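Acidocalcisomal pyrophosphatase (Trypanosoma brucei brucei, PDB 5CUY) probably hydrolyses inorganic pyrophosphate to orthophosphate in acidocalcisomes, with magnesium as cofactor. Local coordinates at residues L168-K173 with Y181-F186; E103-L108 with E134-W139; R235-I240 with V257-K262. The protein carries 1 engineered substitution. All blocks are in the same frame, centred on the assembly; numbering follows the deposited sequence.

Contact 1 of 3, residues L168-K173 with Y181-F186; sequences LVVHEK and YRVLYF
L168 lays its CD1 at the edge of the Y185 ring, in the ring plane and 4.0 Å from Y185 CD2. V169 and F186 then exchange two backbone hydrogen bonds, V169 N to F186 O and F186 N to V169 O, both 3.0 Å long. On the other face of the sheet V170 makes a non-hydrogen-bonded pair with Y185. Its CG1, anti to the backbone N (chi1 -176°), meets V183 CG1 at 3.4 Å, while CG2 lies beside Y185 CE2 at 3.9 Å. The backbones of H171 and L184 exchange two hydrogen bonds, and H171 CD2 comes within 3.6 Å of F186 CE1, the two rings tilted 52° to each other. E172 returns to the V183 face, where its OE2 accepts a bond from Y181 OH in the plane of the tyrosine ring, with the carboxylate turned nearly perpendicular to that ring; the modelled 2.5 Å between E172 OE2 and Y181 OH is very short and of doubtful length. At the end K173 pairs with R182 through two backbone bonds, its CG 3.7 Å from R182 CB. The backbone ladder thus holds this antiparallel beta hairpin together, while the side-chain pairs on both faces fit its register.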
# COMPACT_ATOMS: atom_id res chain seq x y z
N LEU D 168 26.24 9.48 2.17
CA LEU D 168 26.00 10.72 2.88
C LEU D 168 26.02 10.39 4.38
O LEU D 168 25.56 9.33 4.80
CB LEU D 168 24.65 11.31 2.51
CG LEU D 168 24.35 12.72 3.08
CD1 LEU D 168 25.35 13.75 2.53
CD2 LEU D 168 22.93 13.12 2.71
N VAL D 169 26.58 11.31 5.16
CA VAL D 169 26.65 11.17 6.60
C VAL D 169 26.18 12.50 7.13
O VAL D 169 26.62 13.55 6.66
CB VAL D 169 28.08 10.88 7.08
CG1 VAL D 169 28.10 10.80 8.56
CG2 VAL D 169 28.58 9.55 6.51
N VAL D 170 25.23 12.48 8.05
CA VAL D 170 24.70 13.71 8.59
C VAL D 170 24.98 13.82 10.11
O VAL D 170 24.62 12.93 10.89
CB VAL D 170 23.22 13.80 8.30
CG1 VAL D 170 22.67 15.10 8.77
CG2 VAL D 170 22.99 13.69 6.81
N HIS D 171 25.64 14.90 10.51
CA HIS D 171 25.96 15.08 11.92
C HIS D 171 25.35 16.31 12.51
O HIS D 171 25.40 17.36 11.93
CB HIS D 171 27.49 15.20 12.18
CG HIS D 171 28.26 13.92 12.01
ND1 HIS D 171 27.76 12.69 12.38
CD2 HIS D 171 29.49 13.68 11.49
CE1 HIS D 171 28.65 11.75 12.09
NE2 HIS D 171 29.71 12.33 11.54
N GLU D 172 24.79 16.16 13.71
CA GLU D 172 24.24 17.27 14.46
C GLU D 172 25.36 17.78 15.36
O GLU D 172 26.17 17.02 15.85
CB GLU D 172 23.09 16.80 15.34
CG GLU D 172 21.89 16.38 14.57
CD GLU D 172 20.62 16.40 15.41
OE1 GLU D 172 20.17 15.31 15.85
OE2 GLU D 172 20.08 17.50 15.63
N LYS D 173 25.44 19.07 15.54
CA LYS D 173 26.48 19.57 16.42
C LYS D 173 25.83 20.75 17.08
O LYS D 173 24.98 21.41 16.49
CB LYS D 173 27.73 19.99 15.62
CG LYS D 173 27.70 21.40 15.02
CD LYS D 173 28.83 22.29 15.55
CE LYS D 173 30.22 21.90 14.97
NZ LYS D 173 30.54 22.67 13.72
N TYR D 181 23.44 25.31 17.44
CA TYR D 181 22.93 24.23 16.61
C TYR D 181 23.28 24.28 15.09
O TYR D 181 23.15 25.29 14.41
CB TYR D 181 21.42 24.11 16.83
CG TYR D 181 20.86 22.88 16.22
CD1 TYR D 181 21.10 21.63 16.77
CD2 TYR D 181 20.14 22.95 15.03
CE1 TYR D 181 20.65 20.47 16.14
CE2 TYR D 181 19.68 21.80 14.37
CZ TYR D 181 19.94 20.58 14.92
OH TYR D 181 19.54 19.48 14.21
N ARG D 182 23.74 23.17 14.57
CA ARG D 182 24.07 23.08 13.18
C ARG D 182 23.97 21.63 12.77
O ARG D 182 24.30 20.74 13.55
CB ARG D 182 25.50 23.54 12.92
CG ARG D 182 25.76 25.03 13.07
CD ARG D 182 25.12 25.84 11.95
NE ARG D 182 25.41 27.27 12.03
CZ ARG D 182 25.12 28.07 13.06
NH1 ARG D 182 24.52 27.60 14.17
NH2 ARG D 182 25.42 29.37 12.97
N VAL D 183 23.49 21.38 11.55
CA VAL D 183 23.44 20.03 11.01
C VAL D 183 24.48 20.09 9.88
O VAL D 183 24.34 20.88 8.96
CB VAL D 183 22.09 19.73 10.42
CG1 VAL D 183 22.13 18.37 9.71
CG2 VAL D 183 21.05 19.73 11.51
N LEU D 184 25.54 19.28 9.99
CA LEU D 184 26.61 19.25 8.97
C LEU D 184 26.53 18.03 8.04
O LEU D 184 25.96 17.01 8.40
CB LEU D 184 27.99 19.27 9.64
CG LEU D 184 28.30 20.27 10.78
CD1 LEU D 184 29.80 20.52 10.84
CD2 LEU D 184 27.61 21.56 10.56
N TYR D 185 27.11 18.12 6.85
CA TYR D 185 27.10 17.02 5.89
C TYR D 185 28.44 16.53 5.42
O TYR D 185 29.39 17.31 5.24
CB TYR D 185 26.31 17.41 4.64
CG TYR D 185 24.87 17.73 4.89
CD1 TYR D 185 24.51 18.93 5.52
CD2 TYR D 185 23.88 16.83 4.57
CE1 TYR D 185 23.18 19.19 5.83
CE2 TYR D 185 22.58 17.08 4.88
CZ TYR D 185 22.24 18.27 5.50
OH TYR D 185 20.93 18.54 5.72
N PHE D 186 28.53 15.24 5.17
CA PHE D 186 29.78 14.70 4.69
C PHE D 186 29.49 13.60 3.71
O PHE D 186 28.35 13.12 3.62
CB PHE D 186 30.63 14.10 5.83
CG PHE D 186 30.90 15.06 6.95
CD1 PHE D 186 29.97 15.22 7.98
CD2 PHE D 186 32.05 15.84 6.95
CE1 PHE D 186 30.18 16.15 8.99
CE2 PHE D 186 32.27 16.78 7.95
CZ PHE D 186 31.33 16.94 8.97

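Contact 2 of 3, residues E103-L108 with E134-W139; sequences EVCRYL and EKFWAW
C105 SG meets the F136 ring at its edge, in the ring plane, 3.8 Å from F136 CE1. This Cys sulfur-aromatic contact has a companion in W139, whose CZ3 lies 4.1 Å from C105 SG, here on an oblique approach to the indole. The far end of the phenyl ring is held as well: L108 comes from the opposite direction and sets CD1 3.9 Å from F136 CZ, near the ring plane, and V104 CG1 reaches the same CZ at 4.1 Å from an oblique angle. Three residues of 103-108 therefore converge on one phenylalanine, which is carried across by a CG placed anti to its backbone N (chi1 175°). The span is considerable, since the short helix axes stay 12.9 Å apart and cross at -48°, too far for backbone contact. The succession of helices and loops through 74-86, 98-107, 114-124 and 133-142 is consistent with an EF-hand-like architecture, within which the contact joins helix 98-107 to helix 133-142. Further out, F85 on helix 74-86 meets the F136 ring, and M81 and L84 of that helix pack on L108. W139 is anchored by NE1, which hydrogen-bonds E123 OE2 on helix 114-124, and its ring also rests on M120 and I124.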
# COMPACT_ATOMS: atom_id res chain seq x y z
N GLU D 103 24.08 -23.44 -41.61
CA GLU D 103 23.29 -22.31 -41.18
C GLU D 103 22.11 -22.92 -40.42
O GLU D 103 21.81 -22.53 -39.30
CB GLU D 103 22.82 -21.55 -42.41
CG GLU D 103 22.17 -20.23 -42.18
CD GLU D 103 22.14 -19.42 -43.48
OE1 GLU D 103 21.18 -18.63 -43.66
OE2 GLU D 103 23.09 -19.60 -44.31
N VAL D 104 21.48 -23.90 -41.06
CA VAL D 104 20.33 -24.59 -40.49
C VAL D 104 20.65 -25.09 -39.09
O VAL D 104 19.86 -24.88 -38.18
CB VAL D 104 19.92 -25.76 -41.37
CG1 VAL D 104 18.82 -26.55 -40.73
CG2 VAL D 104 19.45 -25.22 -42.66
N CYS D 105 21.80 -25.73 -38.93
CA CYS D 105 22.21 -26.24 -37.64
C CYS D 105 22.36 -25.08 -36.66
O CYS D 105 21.88 -25.14 -35.53
CB CYS D 105 23.53 -26.98 -37.76
SG CYS D 105 23.55 -28.50 -38.75
N ARG D 106 23.05 -24.03 -37.07
CA ARG D 106 23.24 -22.90 -36.17
C ARG D 106 21.85 -22.37 -35.79
O ARG D 106 21.60 -22.05 -34.63
CB ARG D 106 24.16 -21.85 -36.83
CG ARG D 106 25.64 -22.32 -36.91
CD ARG D 106 26.68 -21.25 -37.39
NE ARG D 106 26.95 -21.27 -38.85
CZ ARG D 106 26.46 -20.39 -39.76
NH1 ARG D 106 25.66 -19.37 -39.39
NH2 ARG D 106 26.73 -20.56 -41.06
N TYR D 107 20.93 -22.33 -36.75
CA TYR D 107 19.56 -21.85 -36.47
C TYR D 107 18.78 -22.78 -35.51
O TYR D 107 17.93 -22.32 -34.77
CB TYR D 107 18.79 -21.73 -37.79
CG TYR D 107 17.43 -21.04 -37.70
CD1 TYR D 107 17.33 -19.66 -37.50
CD2 TYR D 107 16.26 -21.77 -37.88
CE1 TYR D 107 16.10 -19.03 -37.49
CE2 TYR D 107 15.05 -21.16 -37.86
CZ TYR D 107 14.97 -19.79 -37.67
OH TYR D 107 13.73 -19.18 -37.70
N LEU D 108 19.06 -24.08 -35.55
CA LEU D 108 18.39 -25.04 -34.68
C LEU D 108 19.03 -25.02 -33.28
O LEU D 108 18.70 -25.81 -32.41
CB LEU D 108 18.47 -26.45 -35.32
CG LEU D 108 17.50 -26.68 -36.51
CD1 LEU D 108 17.87 -27.90 -37.36
CD2 LEU D 108 16.12 -26.86 -35.96
N GLU D 134 16.39 -35.65 -46.10
CA GLU D 134 16.53 -37.03 -45.62
C GLU D 134 17.92 -37.35 -45.12
O GLU D 134 18.12 -38.04 -44.09
CB GLU D 134 16.20 -38.05 -46.72
CG GLU D 134 14.74 -38.51 -46.80
CD GLU D 134 14.21 -39.09 -45.49
OE1 GLU D 134 15.00 -39.73 -44.74
OE2 GLU D 134 13.01 -38.91 -45.21
N LYS D 135 18.89 -36.88 -45.89
CA LYS D 135 20.27 -37.09 -45.55
C LYS D 135 20.57 -36.30 -44.26
O LYS D 135 21.27 -36.78 -43.36
CB LYS D 135 21.14 -36.62 -46.71
CG LYS D 135 22.42 -37.41 -46.92
CD LYS D 135 22.29 -38.39 -48.12
CE LYS D 135 23.43 -38.19 -49.18
NZ LYS D 135 22.97 -38.40 -50.61
N PHE D 136 20.04 -35.07 -44.19
CA PHE D 136 20.24 -34.21 -43.03
C PHE D 136 19.62 -34.90 -41.83
O PHE D 136 20.30 -35.16 -40.83
CB PHE D 136 19.58 -32.83 -43.25
CG PHE D 136 19.65 -31.92 -42.05
CD1 PHE D 136 20.86 -31.42 -41.59
CD2 PHE D 136 18.49 -31.65 -41.30
CE1 PHE D 136 20.92 -30.66 -40.39
CE2 PHE D 136 18.53 -30.89 -40.10
CZ PHE D 136 19.73 -30.41 -39.64
N TRP D 137 18.33 -35.21 -41.93
CA TRP D 137 17.62 -35.87 -40.84
C TRP D 137 18.42 -37.04 -40.30
O TRP D 137 18.63 -37.16 -39.09
CB TRP D 137 16.29 -36.39 -41.31
CG TRP D 137 15.48 -37.04 -40.22
CD1 TRP D 137 14.91 -38.29 -40.26
CD2 TRP D 137 15.03 -36.44 -39.01
NE1 TRP D 137 14.11 -38.48 -39.17
CE2 TRP D 137 14.17 -37.36 -38.39
CE3 TRP D 137 15.25 -35.21 -38.39
CZ2 TRP D 137 13.53 -37.08 -37.19
CZ3 TRP D 137 14.62 -34.93 -37.22
CH2 TRP D 137 13.77 -35.86 -36.62
N ALA D 138 18.87 -37.91 -41.19
CA ALA D 138 19.62 -39.08 -40.77
C ALA D 138 20.90 -38.74 -40.03
O ALA D 138 21.32 -39.46 -39.14
CB ALA D 138 19.93 -39.96 -41.97
N TRP D 139 21.54 -37.64 -40.42
CA TRP D 139 22.78 -37.25 -39.79
C TRP D 139 22.41 -36.68 -38.43
O TRP D 139 22.96 -37.03 -37.38
CB TRP D 139 23.49 -36.18 -40.66
CG TRP D 139 24.75 -35.58 -40.02
CD1 TRP D 139 26.00 -36.15 -39.98
CD2 TRP D 139 24.83 -34.41 -39.18
NE1 TRP D 139 26.84 -35.42 -39.15
CE2 TRP D 139 26.14 -34.36 -38.65
CE3 TRP D 139 23.91 -33.42 -38.82
CZ2 TRP D 139 26.55 -33.35 -37.77
CZ3 TRP D 139 24.33 -32.42 -37.94
CH2 TRP D 139 25.63 -32.39 -37.43

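Contact 3 of 3, residues R235-I240 with V257-K262; sequences RAKFEI and VPRFYK
K237 N donates to R259 O over 3.1 Å in a nearly straight bond (171° at the hydrogen), and Y261 N donates to R235 O at 3.0 Å, lying in the carbonyl plane. Between these two bonds A236 and F260 form a single backbone bridge. R235 O also receives a CA-H...O contact from F260 CA at 3.1 Å. The R235 guanidinium is engaged elsewhere, in a salt bridge with D265 and a hydrogen bond to H263 O of a third subunit. Beyond the backbone, K237 keeps its chain extended and lays CE over one face of the Y261 ring, 3.7 Å from Y261 CE1 and displaced toward the rim, a CH-pi contact in which the lysine chain crosses the tyrosine side chain at about a right angle. K237 NZ continues to 3.8 Å from R259 NH1; basic side chains gathered in this way probably face the phosphate-binding pocket, as in related pyrophosphatases. The Y261 side chain is itself about 8 Å from those of the magnesium ligands D296 and D328. F260 turns its ring toward A236, with F260 CD2 3.5 Å from A236 CA and F260 CE2 3.7 Å from A236 CB, and A66 of a second subunit packs on F260. Strand 249-254 pairs antiparallel with both strand 238-240 and strand 257-258, its D252 bonding to the backbones of K237 and R259, while W364 of helix 357-367 meets Y261 edge-to-face.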
# COMPACT_ATOMS: atom_id res chain seq x y z
N ARG D 235 6.93 23.86 13.90
CA ARG D 235 6.84 25.25 13.52
C ARG D 235 8.10 26.05 13.83
O ARG D 235 8.13 27.26 13.67
CB ARG D 235 5.63 25.89 14.19
CG ARG D 235 5.84 26.17 15.67
CD ARG D 235 4.64 26.83 16.24
NE ARG D 235 3.47 25.96 16.17
CZ ARG D 235 2.22 26.40 16.22
NH1 ARG D 235 2.00 27.71 16.33
NH2 ARG D 235 1.21 25.52 16.17
N ALA D 236 9.14 25.36 14.27
CA ALA D 236 10.43 26.00 14.55
C ALA D 236 11.19 26.17 13.24
O ALA D 236 11.42 25.21 12.49
CB ALA D 236 11.23 25.14 15.53
N LYS D 237 11.61 27.40 12.99
CA LYS D 237 12.29 27.72 11.75
C LYS D 237 13.75 27.30 11.65
O LYS D 237 14.56 27.66 12.51
CB LYS D 237 12.19 29.22 11.49
CG LYS D 237 10.78 29.81 11.28
CD LYS D 237 10.94 31.24 10.77
CE LYS D 237 9.67 31.92 10.24
NZ LYS D 237 10.02 33.33 9.75
N PHE D 238 14.08 26.54 10.60
CA PHE D 238 15.46 26.12 10.32
C PHE D 238 15.69 26.42 8.84
O PHE D 238 14.74 26.53 8.10
CB PHE D 238 15.65 24.63 10.53
CG PHE D 238 15.48 24.18 11.92
CD1 PHE D 238 14.22 23.88 12.42
CD2 PHE D 238 16.59 24.03 12.75
CE1 PHE D 238 14.07 23.43 13.74
CE2 PHE D 238 16.45 23.58 14.07
CZ PHE D 238 15.20 23.27 14.56
N GLU D 239 16.95 26.52 8.42
CA GLU D 239 17.31 26.82 7.02
C GLU D 239 18.76 26.47 6.59
O GLU D 239 19.67 26.35 7.42
CB GLU D 239 17.11 28.30 6.76
CG GLU D 239 18.29 29.10 7.31
CD GLU D 239 18.06 30.59 7.35
OE1 GLU D 239 18.95 31.33 6.84
OE2 GLU D 239 17.00 31.02 7.91
N ILE D 240 18.96 26.31 5.29
CA ILE D 240 20.29 26.04 4.77
C ILE D 240 21.03 27.36 4.93
O ILE D 240 20.50 28.40 4.57
CB ILE D 240 20.28 25.68 3.27
CG1 ILE D 240 19.74 24.26 3.06
CG2 ILE D 240 21.65 25.77 2.73
CD1 ILE D 240 19.53 23.92 1.60
N VAL D 257 16.91 34.52 20.55
CA VAL D 257 15.61 33.86 20.66
C VAL D 257 15.29 33.08 19.38
O VAL D 257 15.51 33.56 18.27
CB VAL D 257 14.50 34.88 20.93
CG1 VAL D 257 13.18 34.17 21.14
CG2 VAL D 257 14.85 35.68 22.16
N PRO D 258 14.78 31.85 19.51
CA PRO D 258 14.45 31.07 18.31
C PRO D 258 13.17 31.59 17.67
O PRO D 258 12.25 31.98 18.37
CB PRO D 258 14.26 29.65 18.84
CG PRO D 258 14.61 29.70 20.29
CD PRO D 258 14.39 31.12 20.72
N ARG D 259 13.10 31.57 16.35
CA ARG D 259 11.92 32.03 15.62
C ARG D 259 11.00 30.88 15.22
O ARG D 259 11.43 29.73 15.10
CB ARG D 259 12.36 32.75 14.38
CG ARG D 259 13.17 33.99 14.63
CD ARG D 259 12.63 35.05 13.74
NE ARG D 259 13.66 35.75 13.00
CZ ARG D 259 13.49 36.24 11.77
NH1 ARG D 259 12.32 36.07 11.15
NH2 ARG D 259 14.48 36.92 11.18
N PHE D 260 9.73 31.19 14.98
CA PHE D 260 8.74 30.18 14.63
C PHE D 260 7.69 30.76 13.72
O PHE D 260 7.54 31.98 13.66
CB PHE D 260 8.01 29.71 15.88
CG PHE D 260 8.90 29.22 16.95
CD1 PHE D 260 9.55 30.11 17.79
CD2 PHE D 260 9.09 27.86 17.14
CE1 PHE D 260 10.36 29.65 18.81
CE2 PHE D 260 9.89 27.39 18.14
CZ PHE D 260 10.53 28.27 18.99
N TYR D 261 6.97 29.90 13.01
CA TYR D 261 5.85 30.37 12.20
C TYR D 261 4.72 30.64 13.25
O TYR D 261 4.37 29.75 14.01
CB TYR D 261 5.43 29.28 11.22
CG TYR D 261 6.33 29.20 10.05
CD1 TYR D 261 6.44 30.26 9.17
CD2 TYR D 261 7.06 28.07 9.79
CE1 TYR D 261 7.28 30.20 8.05
CE2 TYR D 261 7.90 28.00 8.68
CZ TYR D 261 8.00 29.08 7.82
OH TYR D 261 8.84 29.04 6.74
N LYS D 262 4.14 31.84 13.32
CA LYS D 262 3.12 32.01 14.36
C LYS D 262 1.73 31.50 14.01
O LYS D 262 0.94 31.12 14.88
CB LYS D 262 3.08 33.47 14.83
CG LYS D 262 4.28 33.86 15.71
CD LYS D 262 4.57 32.82 16.81
CE LYS D 262 5.71 33.24 17.77
NZ LYS D 262 5.34 34.20 18.90

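Overall arrangement
From the N terminus, contact 2 comes first, closing the 25-residue loop between helices 98-107 and 133-142 in the helical region. A long linker without helix or strand then leads to strand 166-173, where contact 1 closes the seven-residue loop of a beta hairpin. Contact 3 follows, closing the 16 residues between 235-240 and 257-262, which include strand 249-254. The three loops are in series and neither nest nor cross. Contacts 1 and 3 share one antiparallel sheet, their centres 18 Å apart, and touch where Y181 CE2 packs 3.7 Å from F238 CE2. Contact 2 lies on the opposite side of the chain's centre, its centre 69 Å from that of contact 1, yet all three touch a second subunit.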